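Local coordinates for nitrate transport protein (Xanthomonas axonopodis pv. citri, PDB 3KSX), which probably binds alkanesulfonates in the periplasm for delivery to an ABC importer, and is held here with the sulfonate buffer MOPS in its cleft, at residues Gln36-Ser41 and Trp185-Ser190; Phe65-Gln70 and Ala135-Ser140; Pro107-Ala112 and His270-Ser275; Tyr189-Leu194 and Pro261-Arg266. One frame throughout, in Å; residues are numbered along the deposited sequence.

Contact 1. Residues Gln36-Ser41 and Trp185-Ser190; sequences QKAVSS and WDPWYS
Ala38 and Trp185 meet across the cleft between the two lobes of this periplasmic binding protein. The apolar part rests on one methyl group. Ala38 CB meets the rim of the indole almost level with the ring, 3.9 Å from Trp185 CD1. Ala38 CB is also 3.9 Å from Pro187 CD. Pro187 follows a cis peptide bond. Separately, Ala38 CB packs closely on a backbone carbonyl, 3.3 Å from Asp186 O. A chi1 of 41° at Trp185 turns the CD1 and NE1 edge of the indole to Ala38 and a water.

The polar link runs through this single water. It donates to Gln36 OE1 at 2.8 Å and accepts from Trp185 NE1 at 3.0 Å, in the plane of the indole. Gln36 NE2 is used elsewhere: it bonds to Gly84 O and to the bound MOPS.

Asp186 reaches forward to the first turn of helix 188-194. Asp186 OD1 takes two donors, Ser190 OG at 2.7 Å and Ser190 N at 3.0 Å. Its OD2 bonds to His270 ND1.

The first segment leaves strand 30-36 and enters helix 40-48. The second leaves strand 181-185 and enters helix 188-194. Helix 261-269 packs on Asp186 and Pro187, and Trp185 touches helix 167-175.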
loop_
_atom_site.group_PDB
_atom_site.type_symbol
_atom_site.label_atom_id
_atom_site.label_comp_id
_atom_site.label_asym_id
_atom_site.label_seq_id
_atom_site.Cartn_x
_atom_site.Cartn_y
_atom_site.Cartn_z
ATOM N N GLN A 36 -3.542 -4.022 -6.045
ATOM C CA GLN A 36 -4.531 -3.783 -5.030
ATOM C C GLN A 36 -5.508 -2.813 -5.671
ATOM O O GLN A 36 -5.084 -1.821 -6.232
ATOM C CB GLN A 36 -3.894 -3.091 -3.794
ATOM C CG GLN A 36 -2.887 -4.001 -3.116
ATOM C CD GLN A 36 -2.299 -3.396 -1.869
ATOM O OE1 GLN A 36 -3.009 -2.917 -0.999
ATOM N NE2 GLN A 36 -1.007 -3.408 -1.797
ATOM N N LYS A 37 -6.800 -3.122 -5.593
ATOM C CA LYS A 37 -7.864 -2.216 -6.103
ATOM C C LYS A 37 -7.793 -0.794 -5.549
ATOM O O LYS A 37 -8.138 0.186 -6.254
ATOM C CB LYS A 37 -9.264 -2.821 -5.887
ATOM C CG LYS A 37 -9.688 -3.925 -6.923
ATOM C CD LYS A 37 -11.237 -4.129 -6.954
ATOM C CE LYS A 37 -11.766 -4.630 -8.335
ATOM N NZ LYS A 37 -13.170 -4.068 -8.590
ATOM N N ALA A 38 -7.315 -0.646 -4.327
ATOM C CA ALA A 38 -7.098 0.686 -3.772
ATOM C C ALA A 38 -6.238 1.639 -4.604
ATOM O O ALA A 38 -6.403 2.886 -4.528
ATOM C CB ALA A 38 -6.520 0.585 -2.292
ATOM N N VAL A 39 -5.289 1.076 -5.357
ATOM C CA VAL A 39 -4.290 1.879 -6.048
ATOM C C VAL A 39 -4.929 2.197 -7.377
ATOM O O VAL A 39 -4.832 1.385 -8.333
ATOM C CB VAL A 39 -2.940 1.169 -6.285
ATOM C CG1 VAL A 39 -1.892 2.194 -6.862
ATOM C CG2 VAL A 39 -2.404 0.487 -5.019
ATOM N N SER A 40 -5.625 3.351 -7.376
ATOM C CA SER A 40 -6.327 3.940 -8.519
ATOM C C SER A 40 -5.498 3.941 -9.812
ATOM O O SER A 40 -6.027 3.639 -10.900
ATOM C CB SER A 40 -6.786 5.354 -8.156
ATOM O OG SER A 40 -7.969 5.283 -7.389
ATOM N N SER A 41 -4.193 4.185 -9.694
ATOM C CA SER A 41 -3.386 4.211 -10.930
ATOM C C SER A 41 -3.250 2.827 -11.607
ATOM O O SER A 41 -3.297 2.735 -12.848
ATOM C CB SER A 41 -2.042 4.880 -10.710
ATOM O OG SER A 41 -1.138 3.973 -10.163
ATOM N N TRP A 185 -6.520 2.673 4.724
ATOM C CA TRP A 185 -6.169 3.686 3.737
ATOM C C TRP A 185 -7.420 3.954 2.880
ATOM O O TRP A 185 -8.469 3.356 3.099
ATOM C CB TRP A 185 -4.991 3.126 2.923
ATOM C CG TRP A 185 -5.099 1.673 2.572
ATOM C CD1 TRP A 185 -5.684 1.130 1.488
ATOM C CD2 TRP A 185 -4.594 0.564 3.356
ATOM N NE1 TRP A 185 -5.583 -0.236 1.536
ATOM C CE2 TRP A 185 -4.953 -0.616 2.686
ATOM C CE3 TRP A 185 -3.907 0.471 4.563
ATOM C CZ2 TRP A 185 -4.552 -1.877 3.118
ATOM C CZ3 TRP A 185 -3.589 -0.804 5.040
ATOM C CH2 TRP A 185 -3.934 -1.959 4.326
ATOM N N ASP A 186 -7.306 4.881 1.926
ATOM C CA ASP A 186 -8.283 5.073 0.856
ATOM C C ASP A 186 -8.401 3.830 -0.049
ATOM O O ASP A 186 -7.392 3.158 -0.354
ATOM C CB ASP A 186 -7.943 6.281 -0.013
ATOM C CG ASP A 186 -8.683 7.516 0.387
ATOM O OD1 ASP A 186 -9.796 7.423 0.944
ATOM O OD2 ASP A 186 -8.122 8.600 0.176
ATOM N N PRO A 187 -9.620 3.538 -0.504
ATOM C CA PRO A 187 -10.818 4.426 -0.430
ATOM C C PRO A 187 -11.741 4.243 0.777
ATOM O O PRO A 187 -12.744 4.939 0.852
ATOM C CB PRO A 187 -11.585 4.026 -1.704
ATOM C CG PRO A 187 -11.374 2.440 -1.688
ATOM C CD PRO A 187 -9.881 2.307 -1.299
ATOM N N TRP A 188 -11.427 3.304 1.673
ATOM C CA TRP A 188 -12.227 3.080 2.896
ATOM C C TRP A 188 -12.298 4.364 3.733
ATOM O O TRP A 188 -13.371 4.746 4.155
ATOM C CB TRP A 188 -11.684 1.915 3.725
ATOM C CG TRP A 188 -11.334 0.693 2.883
ATOM C CD1 TRP A 188 -10.115 0.412 2.245
ATOM C CD2 TRP A 188 -12.185 -0.403 2.608
ATOM N NE1 TRP A 188 -10.198 -0.782 1.579
ATOM C CE2 TRP A 188 -11.450 -1.313 1.784
ATOM C CE3 TRP A 188 -13.492 -0.703 2.948
ATOM C CZ2 TRP A 188 -11.990 -2.525 1.331
ATOM C CZ3 TRP A 188 -14.057 -1.921 2.472
ATOM C CH2 TRP A 188 -13.301 -2.813 1.676
ATOM N N TYR A 189 -11.183 5.061 3.952
ATOM C CA TYR A 189 -11.206 6.374 4.583
ATOM C C TYR A 189 -12.278 7.311 3.987
ATOM O O TYR A 189 -13.180 7.830 4.683
ATOM C CB TYR A 189 -9.799 6.993 4.453
ATOM C CG TYR A 189 -9.709 8.421 4.737
ATOM C CD1 TYR A 189 -10.433 8.995 5.795
ATOM C CD2 TYR A 189 -8.835 9.225 4.019
ATOM C CE1 TYR A 189 -10.334 10.343 6.066
ATOM C CE2 TYR A 189 -8.704 10.552 4.294
ATOM C CZ TYR A 189 -9.474 11.123 5.309
ATOM O OH TYR A 189 -9.350 12.474 5.586
ATOM N N SER A 190 -12.190 7.519 2.698
ATOM C CA SER A 190 -13.120 8.520 2.096
ATOM C C SER A 190 -14.562 8.041 2.176
ATOM O O SER A 190 -15.457 8.850 2.470
ATOM C CB SER A 190 -12.714 8.824 0.657
ATOM O OG SER A 190 -11.433 9.480 0.595
HETATM O O HOH W 1 -5.713 -2.758 -0.161
#

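Contact 2. Residues Phe65-Gln70 and Ala135-Ser140; sequences FPAGPQ and AFQKGS
This is a loop-to-helix contact across the ligand cleft, where the first turn of helix 68-76 meets the type II turn Gln137-Ser140 of the other lobe. Pro69 carries most of the packing. Pro69 CG, at the tip of the ring, meets the Gln137 amide and the Lys138 carbonyl side by side, 3.6 Å from Gln137 NE2 and 3.3 Å from Lys138 O. Pro69 CD lies 3.8 Å from the aliphatic Gln137 CG.

One direct hydrogen bond crosses the gap. Gln70 NE2 donates to Gln137 OE1 at 2.9 Å. The bond is bent, and the donor sits above the carbonyl plane, 50° out of it. Gln137 CG is anti to the backbone N (chi1 170°), and a bend at chi2 turns the amide to Gln70.

The turn is fixed from within. Gln137 O accepts from Ser140 OG at 2.8 Å and from Ser140 N at 3.1 Å. Ser140 OG also caps Ala142 N. Gly68 N, at the start of helix 68-76, bonds to the bound MOPS.

Strand 133-136 leads into the turn and helix 141-152 follows it. Ala67 rests on Pro167 of helix 167-175 and, with Ser140, on Trp185 of strand 181-185.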
loop_
_atom_site.group_PDB
_atom_site.type_symbol
_atom_site.label_atom_id
_atom_site.label_comp_id
_atom_site.label_asym_id
_atom_site.label_seq_id
_atom_site.Cartn_x
_atom_site.Cartn_y
_atom_site.Cartn_z
ATOM N N PHE A 65 -5.141 -8.513 -5.097
ATOM C CA PHE A 65 -4.956 -8.894 -3.679
ATOM C C PHE A 65 -5.657 -7.904 -2.771
ATOM O O PHE A 65 -5.764 -6.691 -3.141
ATOM C CB PHE A 65 -3.443 -8.932 -3.381
ATOM C CG PHE A 65 -2.737 -9.962 -4.156
ATOM C CD1 PHE A 65 -2.714 -11.256 -3.681
ATOM C CD2 PHE A 65 -2.299 -9.709 -5.459
ATOM C CE1 PHE A 65 -2.118 -12.300 -4.492
ATOM C CE2 PHE A 65 -1.680 -10.665 -6.245
ATOM C CZ PHE A 65 -1.599 -11.990 -5.784
ATOM N N PRO A 66 -6.158 -8.384 -1.591
ATOM C CA PRO A 66 -6.846 -7.527 -0.603
ATOM C C PRO A 66 -5.940 -6.414 -0.031
ATOM O O PRO A 66 -6.400 -5.309 0.226
ATOM C CB PRO A 66 -7.329 -8.487 0.490
ATOM C CG PRO A 66 -6.789 -9.788 0.193
ATOM C CD PRO A 66 -6.202 -9.807 -1.235
ATOM N N ALA A 67 -4.658 -6.705 0.076
ATOM C CA ALA A 67 -3.681 -5.785 0.649
ATOM C C ALA A 67 -2.285 -6.331 0.326
ATOM O O ALA A 67 -2.138 -7.303 -0.384
ATOM C CB ALA A 67 -3.863 -5.703 2.212
ATOM N N GLY A 68 -1.251 -5.639 0.811
ATOM C CA GLY A 68 0.163 -5.910 0.453
ATOM C C GLY A 68 0.752 -7.190 0.976
ATOM O O GLY A 68 1.481 -7.868 0.243
ATOM N N PRO A 69 0.469 -7.552 2.258
ATOM C CA PRO A 69 1.051 -8.785 2.779
ATOM C C PRO A 69 0.589 -10.031 1.976
ATOM O O PRO A 69 1.381 -10.870 1.717
ATOM C CB PRO A 69 0.501 -8.851 4.225
ATOM C CG PRO A 69 0.375 -7.276 4.550
ATOM C CD PRO A 69 -0.277 -6.812 3.293
ATOM N N GLN A 70 -0.653 -9.984 1.498
ATOM C CA GLN A 70 -1.267 -11.037 0.698
ATOM C C GLN A 70 -0.529 -11.187 -0.604
ATOM O O GLN A 70 -0.141 -12.324 -1.010
ATOM C CB GLN A 70 -2.776 -10.776 0.502
ATOM C CG GLN A 70 -3.602 -10.930 1.816
ATOM C CD GLN A 70 -3.781 -9.637 2.525
ATOM O OE1 GLN A 70 -2.940 -8.735 2.428
ATOM N NE2 GLN A 70 -4.903 -9.511 3.226
ATOM N N ALA A 135 -8.359 -2.544 14.711
ATOM C CA ALA A 135 -8.291 -3.408 13.517
ATOM C C ALA A 135 -7.257 -2.831 12.537
ATOM O O ALA A 135 -7.227 -1.603 12.288
ATOM C CB ALA A 135 -9.654 -3.370 12.793
ATOM N N PHE A 136 -6.446 -3.695 11.953
ATOM C CA PHE A 136 -5.574 -3.280 10.794
ATOM C C PHE A 136 -4.989 -4.508 10.165
ATOM O O PHE A 136 -4.935 -5.567 10.799
ATOM C CB PHE A 136 -4.379 -2.331 11.176
ATOM C CG PHE A 136 -3.498 -2.856 12.327
ATOM C CD1 PHE A 136 -2.232 -3.460 12.036
ATOM C CD2 PHE A 136 -3.891 -2.752 13.659
ATOM C CE1 PHE A 136 -1.422 -3.910 13.049
ATOM C CE2 PHE A 136 -3.052 -3.221 14.728
ATOM C CZ PHE A 136 -1.835 -3.827 14.378
ATOM N N GLN A 137 -4.499 -4.358 8.945
ATOM C CA GLN A 137 -3.793 -5.479 8.323
ATOM C C GLN A 137 -2.380 -5.568 8.866
ATOM O O GLN A 137 -1.592 -4.644 8.729
ATOM C CB GLN A 137 -3.814 -5.243 6.807
ATOM C CG GLN A 137 -2.902 -6.196 6.034
ATOM C CD GLN A 137 -3.477 -7.590 5.922
ATOM O OE1 GLN A 137 -4.628 -7.784 5.583
ATOM N NE2 GLN A 137 -2.618 -8.587 6.130
ATOM N N LYS A 138 -2.057 -6.698 9.481
ATOM C CA LYS A 138 -0.708 -6.921 10.035
ATOM C C LYS A 138 0.338 -6.781 8.920
ATOM O O LYS A 138 0.177 -7.374 7.846
ATOM C CB LYS A 138 -0.637 -8.347 10.609
ATOM C CG LYS A 138 0.703 -8.564 11.291
ATOM C CD LYS A 138 0.890 -10.027 11.641
ATOM C CE LYS A 138 1.560 -10.085 12.988
ATOM N NZ LYS A 138 1.752 -11.500 13.472
ATOM N N GLY A 139 1.424 -6.050 9.192
ATOM C CA GLY A 139 2.522 -5.983 8.239
ATOM C C GLY A 139 2.147 -5.061 7.061
ATOM O O GLY A 139 2.849 -5.040 6.068
ATOM N N SER A 140 1.061 -4.292 7.182
ATOM C CA SER A 140 0.673 -3.286 6.111
ATOM C C SER A 140 1.170 -1.881 6.446
ATOM O O SER A 140 1.661 -1.602 7.537
ATOM C CB SER A 140 -0.864 -3.217 5.935
ATOM O OG SER A 140 -1.457 -2.487 7.028
#

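Contact 3. Residues Pro107-Ala112 and His270-Ser275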
loop_
_atom_site.group_PDB
_atom_site.type_symbol
_atom_site.label_atom_id
_atom_site.label_comp_id
_atom_site.label_asym_id
_atom_site.label_seq_id
_atom_site.Cartn_x
_atom_site.Cartn_y
_atom_site.Cartn_z
ATOM N N PRO A 107 6.006 7.423 -4.249
ATOM C CA PRO A 107 6.013 8.377 -3.148
ATOM C C PRO A 107 4.770 8.317 -2.208
ATOM O O PRO A 107 3.702 7.771 -2.553
ATOM C CB PRO A 107 6.090 9.684 -3.873
ATOM C CG PRO A 107 6.845 9.261 -5.202
ATOM C CD PRO A 107 5.989 8.127 -5.535
ATOM N N PRO A 108 4.929 8.816 -0.984
ATOM C CA PRO A 108 3.852 8.511 -0.056
ATOM C C PRO A 108 2.605 9.388 -0.238
ATOM O O PRO A 108 2.636 10.454 -0.891
ATOM C CB PRO A 108 4.487 8.858 1.336
ATOM C CG PRO A 108 5.462 9.965 0.984
ATOM C CD PRO A 108 6.049 9.496 -0.333
ATOM N N THR A 109 1.499 8.929 0.315
ATOM C CA THR A 109 0.209 9.651 0.256
ATOM C C THR A 109 -0.354 9.757 1.661
ATOM O O THR A 109 -1.262 8.988 2.063
ATOM C CB THR A 109 -0.788 8.933 -0.731
ATOM O OG1 THR A 109 -0.912 7.592 -0.364
ATOM C CG2 THR A 109 -0.245 8.912 -2.101
ATOM N N PRO A 110 0.236 10.664 2.496
ATOM C CA PRO A 110 0.029 10.562 3.901
ATOM C C PRO A 110 -1.413 10.896 4.292
ATOM O O PRO A 110 -1.906 10.429 5.311
ATOM C CB PRO A 110 0.982 11.622 4.472
ATOM C CG PRO A 110 1.294 12.609 3.233
ATOM C CD PRO A 110 1.303 11.627 2.138
ATOM N N LYS A 111 -2.097 11.728 3.521
ATOM C CA LYS A 111 -3.482 12.044 3.840
ATOM C C LYS A 111 -4.398 10.847 3.655
ATOM O O LYS A 111 -5.491 10.775 4.266
ATOM C CB LYS A 111 -3.941 13.192 2.918
ATOM C CG LYS A 111 -3.306 14.537 3.272
ATOM C CD LYS A 111 -3.503 15.494 2.063
ATOM C CE LYS A 111 -3.253 16.935 2.484
ATOM N NZ LYS A 111 -4.557 17.614 2.621
ATOM N N ALA A 112 -3.966 9.906 2.822
ATOM C CA ALA A 112 -4.736 8.753 2.487
ATOM C C ALA A 112 -4.466 7.599 3.476
ATOM O O ALA A 112 -4.979 6.513 3.258
ATOM C CB ALA A 112 -4.487 8.342 1.070
ATOM N N HIS A 270 -6.905 13.590 -1.830
ATOM C CA HIS A 270 -5.914 13.155 -0.821
ATOM C C HIS A 270 -4.545 12.764 -1.328
ATOM O O HIS A 270 -3.672 12.428 -0.516
ATOM C CB HIS A 270 -6.414 11.941 -0.036
ATOM C CG HIS A 270 -7.689 12.179 0.693
ATOM N ND1 HIS A 270 -8.633 11.196 0.884
ATOM C CD2 HIS A 270 -8.198 13.311 1.231
ATOM C CE1 HIS A 270 -9.652 11.700 1.554
ATOM N NE2 HIS A 270 -9.417 12.984 1.773
ATOM N N ARG A 271 -4.375 12.706 -2.645
ATOM C CA ARG A 271 -3.132 12.215 -3.194
ATOM C C ARG A 271 -2.406 13.284 -3.961
ATOM O O ARG A 271 -2.948 13.731 -4.976
ATOM C CB ARG A 271 -3.405 11.116 -4.214
ATOM C CG ARG A 271 -3.941 9.844 -3.659
ATOM C CD ARG A 271 -4.218 8.942 -4.823
ATOM N NE ARG A 271 -3.012 8.731 -5.609
ATOM C CZ ARG A 271 -2.125 7.788 -5.320
ATOM N NH1 ARG A 271 -2.316 6.971 -4.262
ATOM N NH2 ARG A 271 -1.046 7.664 -6.079
ATOM N N PRO A 272 -1.162 13.635 -3.558
ATOM C CA PRO A 272 -0.320 14.457 -4.490
ATOM C C PRO A 272 0.077 13.533 -5.634
ATOM O O PRO A 272 -0.107 12.334 -5.474
ATOM C CB PRO A 272 0.920 14.812 -3.637
ATOM C CG PRO A 272 1.003 13.717 -2.542
ATOM C CD PRO A 272 -0.409 13.141 -2.376
ATOM N N PRO A 273 0.627 14.046 -6.768
ATOM C CA PRO A 273 1.263 13.047 -7.698
ATOM C C PRO A 273 2.192 12.031 -6.998
ATOM O O PRO A 273 2.855 12.390 -5.981
ATOM C CB PRO A 273 2.046 13.924 -8.672
ATOM C CG PRO A 273 1.160 15.185 -8.768
ATOM C CD PRO A 273 0.565 15.395 -7.357
ATOM N N ALA A 274 2.206 10.783 -7.493
ATOM C CA ALA A 274 2.994 9.675 -6.886
ATOM C C ALA A 274 3.389 8.570 -7.882
ATOM O O ALA A 274 2.965 7.403 -7.734
ATOM C CB ALA A 274 2.275 9.048 -5.648
ATOM N N SER A 275 4.186 8.939 -8.891
ATOM C CA SER A 275 4.603 8.027 -9.951
ATOM C C SER A 275 5.712 7.073 -9.472
ATOM O O SER A 275 6.594 7.456 -8.673
ATOM C CB SER A 275 5.057 8.852 -11.163
ATOM O OG SER A 275 5.997 9.821 -10.762
HETATM O O HOH W 2 -1.478 12.786 0.739
#
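His270 O receives a short hydrogen bond from a water, 2.6 Å away. The same water accepts from Lys111 N at 3.0 Å, so it joins the two backbones where they run close. Lys111 CB packs against the same carbonyl, 3.5 Å from His270 O. The lysine chain then leads away from the contact. Nearby, Ala112 CB and His270 CB are 4.2 Å apart.

The His270 ring has its main polar partner outside this pair. Its ND1 is hydrogen-bonded to Asp186 OD2, and the ring stacks with Tyr189.

Segment 107-112 is a crossover between lobes, from strand 100-106 in one sheet to strand 113-118 in the other. Such interlobe crossings typically form the hinge in periplasmic binding proteins, and this one is probably part of it. Segment 270-275 runs alongside it, after helix 261-269.

Further along, Thr109 CG2 lies over one face of the Arg271 guanidinium, 3.5 Å above the plane and displaced from the centre toward NH1. The nearest atom there is Arg271 NH1, 3.6 Å from Thr109 CG2. A bend at chi3 (58°) turns the arginine head under this methyl. Its NH2 makes a long, weak ion pair with Asp239. Thr109 OG1 makes a weak hydrogen bond to the bound MOPS.

At the far end, Pro107 CD is 3.8 Å from Ala274 CB and 3.3 Å from Ser275 O.

Contact 4. Residues Tyr189-Leu194 and Pro261-Arg266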
loop_
_atom_site.group_PDB
_atom_site.type_symbol
_atom_site.label_atom_id
_atom_site.label_comp_id
_atom_site.label_asym_id
_atom_site.label_seq_id
_atom_site.Cartn_x
_atom_site.Cartn_y
_atom_site.Cartn_z
ATOM N N TYR A 189 -11.183 5.061 3.952
ATOM C CA TYR A 189 -11.206 6.374 4.583
ATOM C C TYR A 189 -12.278 7.311 3.987
ATOM O O TYR A 189 -13.180 7.830 4.683
ATOM C CB TYR A 189 -9.799 6.993 4.453
ATOM C CG TYR A 189 -9.709 8.421 4.737
ATOM C CD1 TYR A 189 -10.433 8.995 5.795
ATOM C CD2 TYR A 189 -8.835 9.225 4.019
ATOM C CE1 TYR A 189 -10.334 10.343 6.066
ATOM C CE2 TYR A 189 -8.704 10.552 4.294
ATOM C CZ TYR A 189 -9.474 11.123 5.309
ATOM O OH TYR A 189 -9.350 12.474 5.586
ATOM N N SER A 190 -12.190 7.519 2.698
ATOM C CA SER A 190 -13.120 8.520 2.096
ATOM C C SER A 190 -14.562 8.041 2.176
ATOM O O SER A 190 -15.457 8.850 2.470
ATOM C CB SER A 190 -12.714 8.824 0.657
ATOM O OG SER A 190 -11.433 9.480 0.595
ATOM N N ALA A 191 -14.778 6.746 1.909
ATOM C CA ALA A 191 -16.130 6.093 1.840
ATOM C C ALA A 191 -16.824 6.222 3.200
ATOM O O ALA A 191 -17.959 6.716 3.271
ATOM C CB ALA A 191 -15.997 4.571 1.412
ATOM N N LEU A 192 -16.129 5.829 4.273
ATOM C CA LEU A 192 -16.719 5.786 5.616
ATOM C C LEU A 192 -16.868 7.195 6.252
ATOM O O LEU A 192 -17.784 7.466 7.030
ATOM C CB LEU A 192 -15.875 4.864 6.510
ATOM C CG LEU A 192 -16.204 3.373 6.462
ATOM C CD1 LEU A 192 -15.850 2.726 5.163
ATOM C CD2 LEU A 192 -15.465 2.616 7.578
ATOM N N THR A 193 -15.973 8.120 5.944
ATOM C CA THR A 193 -16.076 9.451 6.507
ATOM C C THR A 193 -17.226 10.166 5.734
ATOM O O THR A 193 -18.000 10.971 6.320
ATOM C CB THR A 193 -14.706 10.229 6.457
ATOM O OG1 THR A 193 -14.199 10.238 5.115
ATOM C CG2 THR A 193 -13.714 9.556 7.369
ATOM N N LEU A 194 -17.393 9.840 4.435
ATOM C CA LEU A 194 -18.416 10.560 3.676
ATOM C C LEU A 194 -19.820 10.054 3.984
ATOM O O LEU A 194 -20.836 10.823 3.952
ATOM C CB LEU A 194 -18.160 10.517 2.178
ATOM C CG LEU A 194 -17.123 11.548 1.657
ATOM C CD1 LEU A 194 -16.920 11.281 0.206
ATOM C CD2 LEU A 194 -17.434 13.080 1.836
ATOM N N PRO A 261 -19.099 8.537 -7.295
ATOM C CA PRO A 261 -18.118 9.443 -7.864
ATOM C C PRO A 261 -17.587 10.436 -6.821
ATOM O O PRO A 261 -16.409 10.749 -6.836
ATOM C CB PRO A 261 -18.912 10.193 -8.939
ATOM C CG PRO A 261 -19.894 9.244 -9.377
ATOM C CD PRO A 261 -20.293 8.437 -8.146
ATOM N N ALA A 262 -18.451 10.930 -5.930
ATOM C CA ALA A 262 -18.019 11.827 -4.839
ATOM C C ALA A 262 -16.926 11.256 -3.930
ATOM O O ALA A 262 -16.090 11.991 -3.466
ATOM C CB ALA A 262 -19.210 12.251 -4.014
ATOM N N VAL A 263 -16.974 9.947 -3.688
ATOM C CA VAL A 263 -16.016 9.215 -2.876
ATOM C C VAL A 263 -14.724 9.132 -3.648
ATOM O O VAL A 263 -13.686 9.471 -3.116
ATOM C CB VAL A 263 -16.545 7.804 -2.563
ATOM C CG1 VAL A 263 -15.531 6.982 -1.833
ATOM C CG2 VAL A 263 -17.814 7.887 -1.721
ATOM N N VAL A 264 -14.790 8.700 -4.905
ATOM C CA VAL A 264 -13.602 8.669 -5.757
ATOM C C VAL A 264 -12.898 10.027 -5.852
ATOM O O VAL A 264 -11.648 10.163 -5.773
ATOM C CB VAL A 264 -13.968 8.153 -7.183
ATOM C CG1 VAL A 264 -12.713 8.100 -8.029
ATOM C CG2 VAL A 264 -14.549 6.817 -7.090
ATOM N N GLU A 265 -13.703 11.053 -6.070
ATOM C CA GLU A 265 -13.216 12.387 -6.040
ATOM C C GLU A 265 -12.389 12.765 -4.789
ATOM O O GLU A 265 -11.336 13.385 -4.882
ATOM C CB GLU A 265 -14.459 13.266 -6.057
ATOM C CG GLU A 265 -14.698 13.939 -7.355
ATOM C CD GLU A 265 -14.357 15.397 -7.251
ATOM O OE1 GLU A 265 -13.406 15.700 -6.482
ATOM O OE2 GLU A 265 -15.059 16.235 -7.885
ATOM N N ARG A 266 -12.941 12.459 -3.613
ATOM C CA ARG A 266 -12.291 12.671 -2.311
ATOM C C ARG A 266 -10.970 11.934 -2.275
ATOM O O ARG A 266 -9.968 12.509 -1.865
ATOM C CB ARG A 266 -13.228 12.226 -1.147
ATOM C CG ARG A 266 -12.992 12.977 0.181
ATOM C CD ARG A 266 -13.714 14.374 0.260
ATOM N NE ARG A 266 -13.749 15.091 -1.028
ATOM C CZ ARG A 266 -12.941 16.092 -1.406
ATOM N NH1 ARG A 266 -11.984 16.568 -0.604
ATOM N NH2 ARG A 266 -13.109 16.629 -2.617
#
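Leu194 and Ser190, one turn apart on helix 188-194, face Val263 and Arg266 of helix 261-269. This is helix-helix packing far from the chain centre. It sets helix 188-194, which follows strand 181-185 of one lobe, against helix 261-269, from the part of the chain after its return to the other lobe's sheet. The axes of the two short segments pass 8.7 Å apart, with 124° between their directions. No hydrogen bond crosses.

Val263 works with both of its methyls. Its chi1 of 175° sets CG1 anti to the backbone N and CG2 beside it. Val263 CG1 is directed at the Ala191 backbone, 3.8 Å from Ala191 N, and is 4.1 Å from Ala191 CB. Val263 CG2 meets Leu194 CD1 at 4.0 Å.

Leu194 has CG anti to its carbonyl carbon (chi1 -81°), and the chain continues extended at chi2. This brings Leu194 CD1 over the backbone of the partner helix, 3.8 Å from Val263 CA. Leu194 CD1 is also 3.8 Å from Ala262 O.

Arg266 meets the other helix through the start of its chain. It bends at chi2 and chi3, and the guanidinium makes no contact across the pair.

The Ser190 hydroxyl is bonded to Asp186. Ser190 OG also packs 3.7 Å from Arg266 CB.

How the contacts relate
Contacts 1, 2 and 3 lie round the bound MOPS, and each has a residue bonded to it, weakly in contact 3. Contacts 1 and 2 are partly buried and touch through Trp185 and Gln36. Contact 3 is nearer the surface but buries the largest area of the four. Contact 4 is also partly buried, though farthest from the chain centre, and is purely helix on helix. Contacts 1 and 4 share helix 188-194. Asp186 ties contact 1 to contact 3 through His270, and His270 also meets Tyr189 and Ser190 of contact 4. Waters bridge contacts 1 and 3 despite their different burial. Contact 2 has a direct amide bond, and contact 4 relies on van der Waals packing.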